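PDB 3R4R: putative fimbrium tip subunit Fim1F from Parabacteroides distasonis, which is a putative component of the fimbrium tip, part of the filamentous surface appendages that mediate cell adhesion and biofilm formation. Local coordinates for residues Ile166-Lys171 with Ser201-Phe206; Lys171-Gly176 with Lys225-Tyr230; Lys263-Arg268 with Leu282-Asp287. One frame throughout, in Å; residues are numbered along the deposited sequence.

All three contacts are partly buried and lie around strand 161-179, which pairs with strands 228-232 and 266-273. Interaction 1, centred about 4 Å from the centre of the chain, has no exposed residue in the contact; interactions 2 and 3 have one each. Interaction 1 is mainly apolar, has no direct hydrogen bond between its segments, and uses a water to join them. Interactions 2 and 3 are true antiparallel strand pairings. Interaction 2 buries aromatic and aliphatic groups on one face and sets polar side chains on the other. Interaction 3 adds a salt bridge and a carboxylate that accepts a backbone N-H. Interactions 1 and 2 share Lys-171, whose O probably accepts a hydrogen bond from Tyr-267 N of interaction 3.

Interaction 1: residues Ile166-Lys171 with Ser201-Phe206; sequences IQLSAK and SKITIF. With EDO (1,2-ethanediol), chain E.
Ile-166 and Phe-206 bring their CA atoms to 7.0 Å and Leu-168 and Ile-203 theirs to 7.8 Å, so the two backbones pass each other without pairing. The segment 166-171 belongs to the long strand 161-179 of this transthyretin-like protein. The segment 201-206 is the end of strand 191-202 and the loop that follows it. The contact therefore lays a loop against an interrupted strand, and no hydrogen bond joins the two segments directly.

Leu-168 carries most of it. Its CG is anti to the backbone N (chi1 -169°), and this sends both methyls into the bend of the other segment. CD1 lies 3.6 Å from Lys-202 O and CD2 also borders that oxygen. CD1 further meets Ile-205 CG1 at 4.1 Å, while CD2 reaches CG2 of Ile-203 more loosely. Tyr-232 and Ile-145 also touch the leucine.

Ile-166 makes a second, smaller patch. Its CG1 sits between the backbone N and the carbonyl carbon (chi1 67°), and the chain runs on nearly extended. Only the end methyl CD1 touches, coming 3.8 Å from Phe-206 CA beside the carbonyl of Ile-205. The ring of Phe-206 packs against Ile-145 and Lys-147 of strand 144-152.

The polar link is at Ser-201. Its OG gives a 2.8 Å hydrogen bond to Lys-202 O, within its own segment. One water then donates to both segments, at 3.0 Å to Ser-201 OG and 2.8 Å to Leu-168 O.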
loop_
_atom_site.group_PDB
_atom_site.type_symbol
_atom_site.label_atom_id
_atom_site.label_comp_id
_atom_site.label_asym_id
_atom_site.label_seq_id
_atom_site.Cartn_x
_atom_site.Cartn_y
_atom_site.Cartn_z
ATOM N N ILE A 166 -5.908 1.983 -0.542
ATOM C CA ILE A 166 -5.402 0.661 -0.164
ATOM C C ILE A 166 -3.931 0.803 0.142
ATOM O O ILE A 166 -3.261 1.676 -0.403
ATOM C CB ILE A 166 -5.646 -0.484 -1.204
ATOM C CG1 ILE A 166 -4.821 -0.261 -2.525
ATOM C CG2 ILE A 166 -7.132 -0.713 -1.451
ATOM C CD1 ILE A 166 -4.524 -1.499 -3.323
ATOM N N GLN A 167 -3.432 -0.113 0.934
ATOM C CA GLN A 167 -2.044 -0.319 1.290
ATOM C C GLN A 167 -1.343 -0.939 0.077
ATOM O O GLN A 167 -1.785 -1.980 -0.399
ATOM C CB GLN A 167 -2.070 -1.237 2.528
ATOM C CG GLN A 167 -1.076 -0.938 3.604
ATOM C CD GLN A 167 -1.294 0.327 4.324
ATOM O OE1 GLN A 167 -0.466 1.225 4.241
ATOM N NE2 GLN A 167 -2.353 0.387 5.120
ATOM N N LEU A 168 -0.335 -0.267 -0.501
ATOM C CA LEU A 168 0.366 -0.745 -1.696
ATOM C C LEU A 168 1.345 -1.897 -1.343
ATOM O O LEU A 168 1.740 -2.657 -2.200
ATOM C CB LEU A 168 1.121 0.424 -2.381
ATOM C CG LEU A 168 1.713 0.203 -3.764
ATOM C CD1 LEU A 168 0.647 -0.288 -4.756
ATOM C CD2 LEU A 168 2.364 1.434 -4.245
ATOM N N SER A 169 1.680 -2.036 -0.085
ATOM C CA SER A 169 2.527 -3.104 0.414
ATOM C C SER A 169 1.707 -4.170 1.107
ATOM O O SER A 169 0.549 -3.942 1.463
ATOM C CB SER A 169 3.568 -2.548 1.386
ATOM O OG SER A 169 2.952 -1.999 2.536
ATOM N N ALA A 170 2.322 -5.340 1.287
ATOM C CA ALA A 170 1.815 -6.429 2.107
ATOM C C ALA A 170 2.515 -6.397 3.467
ATOM O O ALA A 170 3.691 -6.028 3.526
ATOM C CB ALA A 170 2.026 -7.756 1.412
ATOM N N LYS A 171 1.788 -6.727 4.555
ATOM C CA LYS A 171 2.334 -6.783 5.906
ATOM C C LYS A 171 2.566 -8.252 6.281
ATOM O O LYS A 171 1.664 -9.082 6.149
ATOM C CB LYS A 171 1.389 -6.066 6.894
ATOM C CG LYS A 171 1.833 -6.084 8.376
ATOM C CD LYS A 171 0.760 -5.442 9.271
ATOM C CE LYS A 171 1.100 -5.499 10.736
ATOM N NZ LYS A 171 0.051 -4.841 11.561
ATOM N N SER A 201 7.455 -0.616 -7.214
ATOM C CA SER A 201 6.034 -0.868 -7.474
ATOM C C SER A 201 5.433 0.096 -8.458
ATOM O O SER A 201 5.913 1.226 -8.612
ATOM C CB SER A 201 5.217 -0.781 -6.184
ATOM O OG SER A 201 3.857 -1.139 -6.373
ATOM N N LYS A 202 4.343 -0.369 -9.110
ATOM C CA LYS A 202 3.434 0.401 -9.964
ATOM C C LYS A 202 2.426 1.088 -9.007
ATOM O O LYS A 202 2.215 0.595 -7.896
ATOM C CB LYS A 202 2.787 -0.512 -11.017
ATOM C CG LYS A 202 3.757 -1.062 -12.068
ATOM C CD LYS A 202 4.130 -0.029 -13.186
ATOM C CE LYS A 202 5.107 -0.564 -14.206
ATOM N NZ LYS A 202 4.592 -1.765 -14.931
ATOM N N ILE A 203 1.834 2.209 -9.401
ATOM C CA ILE A 203 0.961 2.998 -8.513
ATOM C C ILE A 203 -0.494 3.105 -9.021
ATOM O O ILE A 203 -1.234 3.975 -8.543
ATOM C CB ILE A 203 1.542 4.448 -8.352
ATOM C CG1 ILE A 203 1.724 5.146 -9.748
ATOM C CG2 ILE A 203 2.851 4.433 -7.530
ATOM C CD1 ILE A 203 1.962 6.631 -9.725
ATOM N N THR A 204 -0.902 2.267 -9.976
ATOM C CA THR A 204 -2.246 2.346 -10.560
ATOM C C THR A 204 -2.999 1.014 -10.411
ATOM O O THR A 204 -3.990 0.773 -11.122
ATOM C CB THR A 204 -2.134 2.734 -12.047
ATOM O OG1 THR A 204 -1.329 1.789 -12.775
ATOM C CG2 THR A 204 -1.718 4.169 -12.268
ATOM N N ILE A 205 -2.511 0.149 -9.493
ATOM C CA ILE A 205 -2.996 -1.205 -9.241
ATOM C C ILE A 205 -3.770 -1.191 -7.918
ATOM O O ILE A 205 -3.239 -0.791 -6.887
ATOM C CB ILE A 205 -1.805 -2.208 -9.269
ATOM C CG1 ILE A 205 -0.618 -1.692 -8.415
ATOM C CG2 ILE A 205 -1.361 -2.384 -10.751
ATOM C CD1 ILE A 205 0.489 -2.605 -8.220
ATOM N N PHE A 206 -5.056 -1.582 -7.973
ATOM C CA PHE A 206 -5.933 -1.460 -6.811
ATOM C C PHE A 206 -6.629 -2.781 -6.359
ATOM O O PHE A 206 -7.494 -2.709 -5.478
ATOM C CB PHE A 206 -7.047 -0.449 -7.162
ATOM C CG PHE A 206 -6.548 0.896 -7.632
ATOM C CD1 PHE A 206 -6.152 1.866 -6.721
ATOM C CD2 PHE A 206 -6.521 1.215 -8.990
ATOM C CE1 PHE A 206 -5.696 3.112 -7.158
ATOM C CE2 PHE A 206 -6.081 2.470 -9.419
ATOM C CZ PHE A 206 -5.660 3.399 -8.502
HETATM C C1 EDO E . -1.419 -4.251 4.578
HETATM O O1 EDO E . -0.165 -3.568 4.779
HETATM C C2 EDO E . -2.258 -4.132 5.855
HETATM O O2 EDO E . -3.650 -4.331 5.555
HETATM O O HOH W 1 2.975 -3.370 -4.639
#

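Interaction 2: residues Lys171-Gly176 with Lys225-Tyr230; sequences KIEYTG and KPVTFY. With SO4 (sulfate ion), chain C; EDO (1,2-ethanediol), chain F.
Ile-172 O, on strand 161-179 of the transthyretin-like C-terminal domain, is held by two groups of strand 228-232: Phe-229 N donates a hydrogen bond to it at 2.9 Å, and Thr-228 CA makes a C-H...O contact at 3.4 Å. Ile-172 N returns a bond to Phe-229 O, so these two residues form an antiparallel hydrogen-bonded pair. Lys-171 with Tyr-230 and Glu-173 with Thr-228 are the non-hydrogen-bonded pairs around it. Beyond them, Tyr-174 N bonds Val-227 O at 2.9 Å.

On the face of Ile-172 and Phe-229 the contact is apolar. A chi1 of 49° leans the Phe-229 ring toward the neighbouring strand. Ile-172 CB stands over it in a CH-pi contact, 4.2 Å from the ring centroid. Ile-172 CG2 meets Phe-229 CZ at 3.7 Å. Leu-191, Val-194 and Leu-197 also touch this ring.

On the other face Lys-171 runs extended beside Tyr-230, pointing the same way, with CG 3.8 Å from CE1. Both polar ends go to Glu-41. The Glu-173 side chain slants across Thr-228, its CG 3.4 Å from Thr-228 OG1, and its carboxylate bonds Tyr-266 OH.

A sulfate, probably from crystallisation, takes a 2.8 Å bond from Val-227 N to its O4. The pairing thus separates an apolar face from one where aliphatic and aromatic parts end in polar groups, with Glu-41 likely to balance the lysine charge.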
loop_
_atom_site.group_PDB
_atom_site.type_symbol
_atom_site.label_atom_id
_atom_site.label_comp_id
_atom_site.label_asym_id
_atom_site.label_seq_id
_atom_site.Cartn_x
_atom_site.Cartn_y
_atom_site.Cartn_z
ATOM N N LYS A 171 1.788 -6.727 4.555
ATOM C CA LYS A 171 2.334 -6.783 5.906
ATOM C C LYS A 171 2.566 -8.252 6.281
ATOM O O LYS A 171 1.664 -9.082 6.149
ATOM C CB LYS A 171 1.389 -6.066 6.894
ATOM C CG LYS A 171 1.833 -6.084 8.376
ATOM C CD LYS A 171 0.760 -5.442 9.271
ATOM C CE LYS A 171 1.100 -5.499 10.736
ATOM N NZ LYS A 171 0.051 -4.841 11.561
ATOM N N ILE A 172 3.791 -8.578 6.703
ATOM C CA ILE A 172 4.155 -9.976 7.043
ATOM C C ILE A 172 4.705 -10.039 8.474
ATOM O O ILE A 172 5.677 -9.351 8.790
ATOM C CB ILE A 172 5.189 -10.591 6.031
ATOM C CG1 ILE A 172 4.770 -10.407 4.545
ATOM C CG2 ILE A 172 5.486 -12.074 6.361
ATOM C CD1 ILE A 172 5.887 -10.851 3.548
ATOM N N GLU A 173 4.079 -10.868 9.335
ATOM C CA GLU A 173 4.533 -11.087 10.706
ATOM C C GLU A 173 5.007 -12.545 10.901
ATOM O O GLU A 173 4.211 -13.463 10.755
ATOM C CB GLU A 173 3.416 -10.749 11.717
ATOM C CG GLU A 173 3.864 -10.905 13.176
ATOM C CD GLU A 173 2.847 -10.698 14.287
ATOM O OE1 GLU A 173 1.630 -10.649 13.995
ATOM O OE2 GLU A 173 3.271 -10.634 15.465
ATOM N N TYR A 174 6.290 -12.761 11.208
ATOM C CA TYR A 174 6.792 -14.098 11.560
ATOM C C TYR A 174 6.508 -14.296 13.046
ATOM O O TYR A 174 6.975 -13.495 13.857
ATOM C CB TYR A 174 8.280 -14.290 11.200
ATOM C CG TYR A 174 8.929 -15.490 11.864
ATOM C CD1 TYR A 174 8.677 -16.782 11.413
ATOM C CD2 TYR A 174 9.840 -15.330 12.900
ATOM C CE1 TYR A 174 9.293 -17.888 11.999
ATOM C CE2 TYR A 174 10.459 -16.427 13.500
ATOM C CZ TYR A 174 10.186 -17.706 13.042
ATOM O OH TYR A 174 10.785 -18.788 13.639
ATOM N N THR A 175 5.692 -15.306 13.399
ATOM C CA THR A 175 5.247 -15.497 14.784
ATOM C C THR A 175 5.965 -16.678 15.493
ATOM O O THR A 175 5.612 -16.984 16.630
ATOM C CB THR A 175 3.727 -15.719 14.831
ATOM O OG1 THR A 175 3.363 -16.842 14.014
ATOM C CG2 THR A 175 2.952 -14.482 14.402
ATOM N N GLY A 176 7.010 -17.246 14.883
ATOM C CA GLY A 176 7.804 -18.294 15.514
ATOM C C GLY A 176 7.528 -19.698 15.048
ATOM O O GLY A 176 6.841 -19.906 14.043
ATOM N N LYS A 225 16.635 -6.784 12.347
ATOM C CA LYS A 225 15.989 -8.089 12.130
ATOM C C LYS A 225 14.553 -8.086 12.715
ATOM O O LYS A 225 14.281 -8.828 13.654
ATOM C CB LYS A 225 16.820 -9.249 12.720
ATOM C CG LYS A 225 18.210 -9.333 12.095
ATOM C CD LYS A 225 18.987 -10.569 12.498
ATOM C CE LYS A 225 20.414 -10.553 11.976
ATOM N NZ LYS A 225 20.504 -10.410 10.493
ATOM N N PRO A 226 13.633 -7.237 12.195
ATOM C CA PRO A 226 12.269 -7.197 12.768
ATOM C C PRO A 226 11.442 -8.432 12.419
ATOM O O PRO A 226 11.669 -9.099 11.410
ATOM C CB PRO A 226 11.648 -5.945 12.137
ATOM C CG PRO A 226 12.387 -5.761 10.861
ATOM C CD PRO A 226 13.779 -6.271 11.082
ATOM N N VAL A 227 10.464 -8.713 13.288
ATOM C CA VAL A 227 9.529 -9.844 13.253
ATOM C C VAL A 227 8.329 -9.443 12.348
ATOM O O VAL A 227 7.780 -10.312 11.688
ATOM C CB VAL A 227 9.165 -10.175 14.734
ATOM C CG1 VAL A 227 7.762 -10.720 14.928
ATOM C CG2 VAL A 227 10.201 -11.100 15.328
ATOM N N THR A 228 7.984 -8.157 12.274
ATOM C CA THR A 228 6.964 -7.630 11.364
ATOM C C THR A 228 7.709 -6.806 10.293
ATOM O O THR A 228 8.457 -5.882 10.613
ATOM C CB THR A 228 5.848 -6.830 12.094
ATOM O OG1 THR A 228 5.101 -7.702 12.964
ATOM C CG2 THR A 228 4.876 -6.126 11.100
ATOM N N PHE A 229 7.518 -7.158 9.027
ATOM C CA PHE A 229 8.199 -6.480 7.927
ATOM C C PHE A 229 7.228 -6.361 6.716
ATOM O O PHE A 229 6.127 -6.941 6.746
ATOM C CB PHE A 229 9.509 -7.224 7.566
ATOM C CG PHE A 229 9.360 -8.705 7.381
ATOM C CD1 PHE A 229 9.456 -9.568 8.471
ATOM C CD2 PHE A 229 9.181 -9.246 6.117
ATOM C CE1 PHE A 229 9.301 -10.950 8.305
ATOM C CE2 PHE A 229 9.046 -10.627 5.944
ATOM C CZ PHE A 229 9.079 -11.469 7.047
ATOM N N TYR A 230 7.622 -5.552 5.695
ATOM C CA TYR A 230 6.803 -5.226 4.528
ATOM C C TYR A 230 7.520 -5.448 3.208
ATOM O O TYR A 230 8.745 -5.472 3.156
ATOM C CB TYR A 230 6.370 -3.745 4.568
ATOM C CG TYR A 230 5.827 -3.267 5.891
ATOM C CD1 TYR A 230 4.507 -3.520 6.261
ATOM C CD2 TYR A 230 6.639 -2.584 6.793
ATOM C CE1 TYR A 230 4.027 -3.157 7.519
ATOM C CE2 TYR A 230 6.172 -2.226 8.061
ATOM C CZ TYR A 230 4.860 -2.504 8.414
ATOM O OH TYR A 230 4.368 -2.074 9.611
HETATM S S SO4 C . 9.392 -6.182 15.630
HETATM O O1 SO4 C . 9.732 -5.063 14.737
HETATM O O2 SO4 C . 9.218 -5.676 17.007
HETATM O O3 SO4 C . 8.117 -6.792 15.172
HETATM O O4 SO4 C . 10.465 -7.161 15.632
HETATM C C1 EDO F . 11.594 -4.337 5.135
HETATM O O1 EDO F . 12.194 -3.123 4.651
HETATM C C2 EDO F . 11.097 -4.146 6.565
HETATM O O2 EDO F . 9.760 -3.642 6.607
#

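Interaction 3: residues Lys263-Arg268 with Leu282-Asp287; sequences KGNYYR and LENVED
Leu-282 meets Tyr-267 across the hairpin of strands 266-273 and 278-284, its CD1 3.9 Å from Tyr-267 CB. Glu-283 pairs with Arg-268 by two antiparallel backbone bonds. Their side chains run side by side, and Arg-268 NH1 makes a salt bridge of 3.3 Å to Glu-283 OE1 whose hydrogen bond is weak, the guanidinium and carboxylate planes 75° apart. Asn-284 lies opposite Tyr-267. Its ND2 sits 3.3 Å from CE1 of that ring and gives a weak hydrogen bond to Asn-265 OD1. Asn-265 ND2 itself bonds Thr-208 O and Ile-262 O.

Val-285 N bonds Tyr-266 O at 3.0 Å. Its CG2 stands over the Tyr-266 ring in a CH-pi contact, 3.9 Å from the centroid, and also lies over a face of the Arg-268 guanidinium. Glu-286 bends back at chi2 (-83°), so that OE2, through its syn lone pair, takes a 2.8 Å bond from Tyr-266 N. OE1 adds a weaker one.

With an alanine in place of Glu-286, Tyr-266 N would probably lose this acceptor and a gap would open beside Asn-265. Past the end of strand 278-284, then, a side-chain carboxylate does the work of a backbone carbonyl and carries the pairing one step further.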
loop_
_atom_site.group_PDB
_atom_site.type_symbol
_atom_site.label_atom_id
_atom_site.label_comp_id
_atom_site.label_asym_id
_atom_site.label_seq_id
_atom_site.Cartn_x
_atom_site.Cartn_y
_atom_site.Cartn_z
ATOM N N LYS A 263 -0.760 -6.937 -1.996
ATOM C CA LYS A 263 -0.905 -5.599 -1.435
ATOM C C LYS A 263 -2.238 -5.446 -0.692
ATOM O O LYS A 263 -3.288 -5.895 -1.182
ATOM C CB LYS A 263 -0.816 -4.547 -2.551
ATOM C CG LYS A 263 -1.968 -4.618 -3.556
ATOM C CD LYS A 263 -1.713 -3.744 -4.769
ATOM C CE LYS A 263 -2.699 -4.009 -5.873
ATOM N NZ LYS A 263 -2.680 -5.430 -6.379
ATOM N N GLY A 264 -2.186 -4.781 0.451
ATOM C CA GLY A 264 -3.371 -4.513 1.244
ATOM C C GLY A 264 -3.803 -5.675 2.091
ATOM O O GLY A 264 -4.950 -5.702 2.528
ATOM N N ASN A 265 -2.892 -6.639 2.322
ATOM C CA ASN A 265 -3.172 -7.808 3.149
ATOM C C ASN A 265 -2.141 -7.952 4.288
ATOM O O ASN A 265 -1.024 -7.451 4.173
ATOM C CB ASN A 265 -3.197 -9.085 2.303
ATOM C CG ASN A 265 -4.357 -9.191 1.341
ATOM O OD1 ASN A 265 -5.462 -9.592 1.704
ATOM N ND2 ASN A 265 -4.110 -8.890 0.090
ATOM N N TYR A 266 -2.540 -8.610 5.386
ATOM C CA TYR A 266 -1.709 -8.876 6.570
ATOM C C TYR A 266 -1.593 -10.388 6.722
ATOM O O TYR A 266 -2.589 -11.103 6.714
ATOM C CB TYR A 266 -2.283 -8.170 7.826
ATOM C CG TYR A 266 -1.756 -8.556 9.205
ATOM C CD1 TYR A 266 -0.414 -8.880 9.401
ATOM C CD2 TYR A 266 -2.562 -8.435 10.335
ATOM C CE1 TYR A 266 0.076 -9.198 10.670
ATOM C CE2 TYR A 266 -2.079 -8.726 11.609
ATOM C CZ TYR A 266 -0.761 -9.113 11.777
ATOM O OH TYR A 266 -0.329 -9.406 13.059
ATOM N N TYR A 267 -0.348 -10.867 6.783
ATOM C CA TYR A 267 0.000 -12.276 6.851
ATOM C C TYR A 267 0.780 -12.618 8.101
ATOM O O TYR A 267 1.513 -11.776 8.624
ATOM C CB TYR A 267 0.843 -12.657 5.627
ATOM C CG TYR A 267 0.154 -12.400 4.301
ATOM C CD1 TYR A 267 -0.768 -13.308 3.785
ATOM C CD2 TYR A 267 0.441 -11.261 3.547
ATOM C CE1 TYR A 267 -1.417 -13.071 2.575
ATOM C CE2 TYR A 267 -0.204 -11.014 2.332
ATOM C CZ TYR A 267 -1.128 -11.928 1.846
ATOM O OH TYR A 267 -1.779 -11.718 0.655
ATOM N N ARG A 268 0.630 -13.863 8.572
ATOM C CA ARG A 268 1.392 -14.420 9.683
ATOM C C ARG A 268 2.037 -15.750 9.255
ATOM O O ARG A 268 1.350 -16.629 8.735
ATOM C CB ARG A 268 0.557 -14.619 10.971
ATOM C CG ARG A 268 -0.051 -13.354 11.587
ATOM C CD ARG A 268 -0.538 -13.657 12.985
ATOM N NE ARG A 268 -1.380 -12.610 13.563
ATOM C CZ ARG A 268 -2.669 -12.758 13.859
ATOM N NH1 ARG A 268 -3.270 -13.934 13.691
ATOM N NH2 ARG A 268 -3.353 -11.752 14.388
ATOM N N LEU A 282 0.932 -20.352 6.315
ATOM C CA LEU A 282 0.788 -18.968 5.907
ATOM C C LEU A 282 -0.664 -18.567 6.114
ATOM O O LEU A 282 -1.558 -19.151 5.496
ATOM C CB LEU A 282 1.261 -18.754 4.454
ATOM C CG LEU A 282 1.220 -17.326 3.926
ATOM C CD1 LEU A 282 1.970 -16.342 4.851
ATOM C CD2 LEU A 282 1.764 -17.269 2.526
ATOM N N GLU A 283 -0.893 -17.602 7.017
ATOM C CA GLU A 283 -2.236 -17.131 7.351
ATOM C C GLU A 283 -2.525 -15.749 6.728
ATOM O O GLU A 283 -1.691 -14.857 6.783
ATOM C CB GLU A 283 -2.429 -17.051 8.892
ATOM C CG GLU A 283 -3.811 -16.565 9.333
ATOM C CD GLU A 283 -4.043 -16.250 10.801
ATOM O OE1 GLU A 283 -3.166 -16.565 11.636
ATOM O OE2 GLU A 283 -5.118 -15.688 11.119
ATOM N N ASN A 284 -3.723 -15.591 6.161
ATOM C CA ASN A 284 -4.211 -14.312 5.703
ATOM C C ASN A 284 -5.158 -13.871 6.810
ATOM O O ASN A 284 -6.270 -14.383 6.922
ATOM C CB ASN A 284 -4.818 -14.378 4.282
ATOM C CG ASN A 284 -5.119 -13.020 3.702
ATOM O OD1 ASN A 284 -5.758 -12.174 4.327
ATOM N ND2 ASN A 284 -4.753 -12.812 2.449
ATOM N N VAL A 285 -4.685 -12.985 7.662
ATOM C CA VAL A 285 -5.340 -12.558 8.902
ATOM C C VAL A 285 -6.744 -11.940 8.643
ATOM O O VAL A 285 -7.697 -12.362 9.299
ATOM C CB VAL A 285 -4.453 -11.552 9.694
ATOM C CG1 VAL A 285 -5.105 -11.172 11.026
ATOM C CG2 VAL A 285 -3.082 -12.162 9.950
ATOM N N GLU A 286 -6.870 -10.940 7.762
ATOM C CA GLU A 286 -8.181 -10.314 7.563
ATOM C C GLU A 286 -9.184 -11.299 6.930
ATOM O O GLU A 286 -10.363 -11.229 7.262
ATOM C CB GLU A 286 -8.122 -9.023 6.721
ATOM C CG GLU A 286 -7.333 -9.069 5.416
ATOM C CD GLU A 286 -5.836 -8.859 5.570
ATOM O OE1 GLU A 286 -5.419 -7.683 5.698
ATOM O OE2 GLU A 286 -5.080 -9.858 5.548
ATOM N N ASP A 287 -8.731 -12.217 6.068
ATOM C CA ASP A 287 -9.642 -13.160 5.422
ATOM C C ASP A 287 -9.963 -14.363 6.297
ATOM O O ASP A 287 -10.948 -15.053 6.020
ATOM C CB ASP A 287 -9.039 -13.661 4.105
ATOM C CG ASP A 287 -8.879 -12.586 3.056
ATOM O OD1 ASP A 287 -9.726 -11.659 3.019
ATOM O OD2 ASP A 287 -7.960 -12.713 2.221
#